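Local coordinates for nucleoporin p58/p45 (Homo sapiens, PDB 4JO7), which is a component of the nuclear pore complex and probably serves in the trafficking of cargo across the nuclear membrane, at residues 67-70 with 71-74; 3-6 with 7-10. One frame throughout, in Å; residues are numbered along the deposited sequence.

Interaction 1 of 2, residues 67-70 with 71-74; sequences IHEN and VKVL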
loop_
_atom_site.group_PDB
_atom_site.type_symbol
_atom_site.label_atom_id
_atom_site.label_comp_id
_atom_site.label_asym_id
_atom_site.label_seq_id
_atom_site.Cartn_x
_atom_site.Cartn_y
_atom_site.Cartn_z
ATOM N N ILE F 67 4.837 1.107 2.836
ATOM C CA ILE F 67 3.523 1.328 3.440
ATOM C C ILE F 67 3.511 0.649 4.807
ATOM O O ILE F 67 3.098 1.237 5.808
ATOM C CB ILE F 67 2.371 0.743 2.583
ATOM C CG1 ILE F 67 2.171 1.560 1.303
ATOM C CG2 ILE F 67 1.080 0.686 3.383
ATOM C CD1 ILE F 67 1.616 2.944 1.530
ATOM N N HIS F 68 3.980 -0.598 4.848
ATOM C CA HIS F 68 3.986 -1.366 6.092
ATOM C C HIS F 68 4.782 -0.627 7.170
ATOM O O HIS F 68 4.323 -0.474 8.301
ATOM C CB HIS F 68 4.572 -2.752 5.835
ATOM C CG HIS F 68 4.399 -3.714 6.969
ATOM N ND1 HIS F 68 5.462 -4.338 7.583
ATOM C CD2 HIS F 68 3.285 -4.183 7.581
ATOM C CE1 HIS F 68 5.015 -5.140 8.532
ATOM N NE2 HIS F 68 3.695 -5.062 8.555
ATOM N N GLU F 69 5.965 -0.144 6.800
ATOM C CA GLU F 69 6.817 0.597 7.727
ATOM C C GLU F 69 6.167 1.894 8.189
ATOM O O GLU F 69 6.289 2.273 9.349
ATOM C CB GLU F 69 8.177 0.891 7.090
ATOM C CG GLU F 69 9.027 -0.350 6.889
ATOM C CD GLU F 69 9.395 -1.020 8.206
ATOM O OE1 GLU F 69 9.923 -0.325 9.101
ATOM O OE2 GLU F 69 9.135 -2.235 8.354
ATOM N N ASN F 70 5.483 2.585 7.284
ATOM C CA ASN F 70 4.808 3.817 7.659
ATOM C C ASN F 70 3.601 3.585 8.549
ATOM O O ASN F 70 3.235 4.456 9.331
ATOM C CB ASN F 70 4.393 4.615 6.426
ATOM C CG ASN F 70 5.103 5.950 6.334
ATOM O OD1 ASN F 70 5.516 6.523 7.346
ATOM N ND2 ASN F 70 5.241 6.459 5.116
ATOM N N VAL F 71 2.972 2.419 8.438
ATOM C CA VAL F 71 1.893 2.074 9.362
ATOM C C VAL F 71 2.469 1.791 10.763
ATOM O O VAL F 71 1.835 2.082 11.783
ATOM C CB VAL F 71 1.056 0.901 8.838
ATOM C CG1 VAL F 71 0.104 0.402 9.907
ATOM C CG2 VAL F 71 0.282 1.338 7.591
ATOM N N LYS F 72 3.685 1.261 10.807
ATOM C CA LYS F 72 4.387 1.098 12.075
ATOM C C LYS F 72 4.677 2.459 12.707
ATOM O O LYS F 72 4.508 2.637 13.911
ATOM C CB LYS F 72 5.700 0.337 11.889
ATOM C CG LYS F 72 5.554 -1.111 11.456
ATOM C CD LYS F 72 6.925 -1.777 11.413
ATOM C CE LYS F 72 6.858 -3.184 10.822
ATOM N NZ LYS F 72 8.211 -3.779 10.687
ATOM N N VAL F 73 5.139 3.408 11.900
ATOM C CA VAL F 73 5.348 4.778 12.368
ATOM C C VAL F 73 4.047 5.361 12.913
ATOM O O VAL F 73 4.024 5.949 14.002
ATOM C CB VAL F 73 5.913 5.683 11.247
ATOM C CG1 VAL F 73 5.909 7.153 11.680
ATOM C CG2 VAL F 73 7.311 5.234 10.852
ATOM N N LEU F 74 2.958 5.170 12.175
ATOM C CA LEU F 74 1.655 5.668 12.592
ATOM C C LEU F 74 1.303 5.149 13.983
ATOM O O LEU F 74 0.858 5.917 14.843
ATOM C CB LEU F 74 0.574 5.266 11.588
ATOM C CG LEU F 74 -0.828 5.815 11.843
ATOM C CD1 LEU F 74 -0.816 7.343 11.780
ATOM C CD2 LEU F 74 -1.849 5.241 10.851
#

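Interaction 2 of 2, residues 3-6 with 7-10; sequences PADY and FRIL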
loop_
_atom_site.group_PDB
_atom_site.type_symbol
_atom_site.label_atom_id
_atom_site.label_comp_id
_atom_site.label_asym_id
_atom_site.label_seq_id
_atom_site.Cartn_x
_atom_site.Cartn_y
_atom_site.Cartn_z
ATOM N N PRO F 3 2.784 -11.074 12.944
ATOM C CA PRO F 3 2.502 -10.488 11.625
ATOM C C PRO F 3 3.688 -9.750 11.023
ATOM O O PRO F 3 3.917 -9.859 9.819
ATOM C CB PRO F 3 1.342 -9.512 11.895
ATOM C CG PRO F 3 1.148 -9.489 13.376
ATOM C CD PRO F 3 1.733 -10.745 13.921
ATOM N N ALA F 4 4.435 -9.011 11.835
ATOM C CA ALA F 4 5.577 -8.265 11.312
ATOM C C ALA F 4 6.699 -9.205 10.862
ATOM O O ALA F 4 7.360 -8.959 9.852
ATOM C CB ALA F 4 6.088 -7.282 12.340
ATOM N N ASP F 5 6.919 -10.278 11.613
ATOM C CA ASP F 5 7.921 -11.263 11.228
ATOM C C ASP F 5 7.500 -12.001 9.956
ATOM O O ASP F 5 8.313 -12.254 9.073
ATOM C CB ASP F 5 8.171 -12.249 12.368
ATOM C CG ASP F 5 9.080 -11.671 13.448
ATOM O OD1 ASP F 5 9.576 -10.537 13.270
ATOM O OD2 ASP F 5 9.312 -12.353 14.466
ATOM N N TYR F 6 6.225 -12.357 9.878
ATOM C CA TYR F 6 5.712 -13.067 8.718
ATOM C C TYR F 6 5.796 -12.166 7.471
ATOM O O TYR F 6 6.149 -12.627 6.392
ATOM C CB TYR F 6 4.278 -13.520 8.995
ATOM C CG TYR F 6 3.680 -14.420 7.939
ATOM C CD1 TYR F 6 4.302 -15.601 7.566
ATOM C CD2 TYR F 6 2.471 -14.097 7.341
ATOM C CE1 TYR F 6 3.743 -16.429 6.606
ATOM C CE2 TYR F 6 1.906 -14.915 6.386
ATOM C CZ TYR F 6 2.547 -16.078 6.022
ATOM O OH TYR F 6 1.978 -16.892 5.070
ATOM N N PHE F 7 5.516 -10.872 7.631
ATOM C CA PHE F 7 5.629 -9.931 6.512
ATOM C C PHE F 7 7.061 -9.928 5.971
ATOM O O PHE F 7 7.287 -9.998 4.759
ATOM C CB PHE F 7 5.201 -8.520 6.960
ATOM C CG PHE F 7 5.085 -7.520 5.831
ATOM C CD1 PHE F 7 6.211 -6.887 5.329
ATOM C CD2 PHE F 7 3.851 -7.198 5.299
ATOM C CE1 PHE F 7 6.112 -5.967 4.301
ATOM C CE2 PHE F 7 3.740 -6.269 4.267
ATOM C CZ PHE F 7 4.876 -5.657 3.767
ATOM N N ARG F 8 8.030 -9.858 6.880
ATOM C CA ARG F 8 9.434 -9.833 6.513
ATOM C C ARG F 8 9.810 -11.106 5.753
ATOM O O ARG F 8 10.489 -11.053 4.729
ATOM C CB ARG F 8 10.290 -9.682 7.777
ATOM C CG ARG F 8 11.774 -9.507 7.519
ATOM C CD ARG F 8 12.549 -9.360 8.834
ATOM N NE ARG F 8 12.093 -8.213 9.623
ATOM C CZ ARG F 8 11.399 -8.285 10.760
ATOM N NH1 ARG F 8 11.055 -9.453 11.291
ATOM N NH2 ARG F 8 11.046 -7.171 11.378
ATOM N N ILE F 9 9.345 -12.247 6.250
ATOM C CA ILE F 9 9.599 -13.533 5.607
ATOM C C ILE F 9 8.981 -13.599 4.212
ATOM O O ILE F 9 9.604 -14.096 3.269
ATOM C CB ILE F 9 9.050 -14.698 6.450
ATOM C CG1 ILE F 9 9.907 -14.890 7.705
ATOM C CG2 ILE F 9 9.027 -15.988 5.640
ATOM C CD1 ILE F 9 9.307 -15.850 8.709
ATOM N N LEU F 10 7.755 -13.109 4.080
ATOM C CA LEU F 10 7.084 -13.087 2.778
ATOM C C LEU F 10 7.834 -12.220 1.771
ATOM O O LEU F 10 7.932 -12.574 0.598
ATOM C CB LEU F 10 5.634 -12.609 2.911
ATOM C CG LEU F 10 4.663 -13.570 3.602
ATOM C CD1 LEU F 10 3.278 -12.963 3.685
ATOM C CD2 LEU F 10 4.608 -14.920 2.887
HETATM O O HOH W 1 11.381 -12.527 10.131
#

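Interaction 1 of 2, residues 67-70 with 71-74
Glu69 and Lys72, one helical turn apart, form an i to i+3 salt bridge on helix 43-85, one of the two long helices that form this chain's helical hairpin. Lys72 NZ lies 2.9 Å from Glu69 OE2 and donates to it on the syn side of the carboxylate, 26° out of its plane. Two different chain shapes bring the charges together: the glutamate folds over at chi2 (-63°), while the lysine runs back extended beyond CG, its CG near the carbonyl of His68. Along the way Lys72 CE passes 3.5 Å from CE1 of the His68 ring, meeting it obliquely, so the last methylene, CE, lies against the imidazole while the ammonium goes on to the glutamate. The imidazole also packs against a chain of another protein.

Round the helix from this pair, Ile67, Val71 and Leu74 make a buried apolar stripe. Ile67 CG2 and Val71 CG2 are 4.3 Å apart, a loose methyl contact. The stripe faces a second copy of this protein, where Ile67 meets Ile67, Val71 packs on Leu60 and Leu74 on Phe57 of that subunit. Asn70 borders the same interface: its ND2 is hydrogen-bonded to Gln63 of the second subunit, and its OD1 lies beside the Val73 side chain. Beneath the side chains, regular i to i+4 backbone bonds hold the turns, among them Val73 N to Glu69 O at 3.0 Å and Leu74 N to Asn70 O at 2.9 Å.

Interaction 2 of 2, residues 3-6 with 7-10
Asp5 OD1 takes a hydrogen bond of 2.7 Å from Arg8 NH1, the polar core of an i to i+3 salt bridge. The partners use their flat groups differently: the oxygen lies in the guanidinium plane, but NH1 approaches it from above the carboxylate, 37° out of plane. The two side chains run side by side with the planes 63° apart, and NH1 to OD1 is the one hydrogen bond between them. A bend at chi3 (-59°) turns the otherwise extended arginine back toward the aspartate, and Ala4 O sits over one face of the guanidinium, offset toward its rim. Water 1 donates to Asp5 O at 3.3 Å and accepts a weak bond from the same NH1, joining the arginine to the backbone.

All this lies in the first turns of helix 2-29, within a predicted coiled coil, where Ile9 N also bonds to Asp5 O at 3.0 Å. Nearby, Leu10 covers one face of the Tyr6 ring in a CH-pi contact, with CD1 4.0 Å from the ring centroid and 3.6 Å from CE2. Tyr6 carries its CG opposite the backbone N, which swings the ring along the helix to the leucine. Its OH is hydrogen-bonded to a polar side chain of another protein, and Leu10 packs on a polar side chain of that chain. The backbone bond beneath the pair, Leu10 N to Tyr6 O, is 2.9 Å long.

Interaction 2 comes first along the chain, near the start of helix 2-29, and interaction 1 follows well along helix 43-85; the loop region between the helices turns the chain back, so the two contacts, far apart in sequence, have centres about 14 Å apart. They meet directly where the Phe7 ring stacks on His68, whose ND1 is 3.5 Å from Phe7 CD1, and where His68 CE1 approaches Ala4 CA. This piece of the longer FG-repeat nucleoporin thus folds as a helical hairpin whose arms pack through Phe7 and His68, and it pairs with a second copy and with another protein in an assembly of four protein chains.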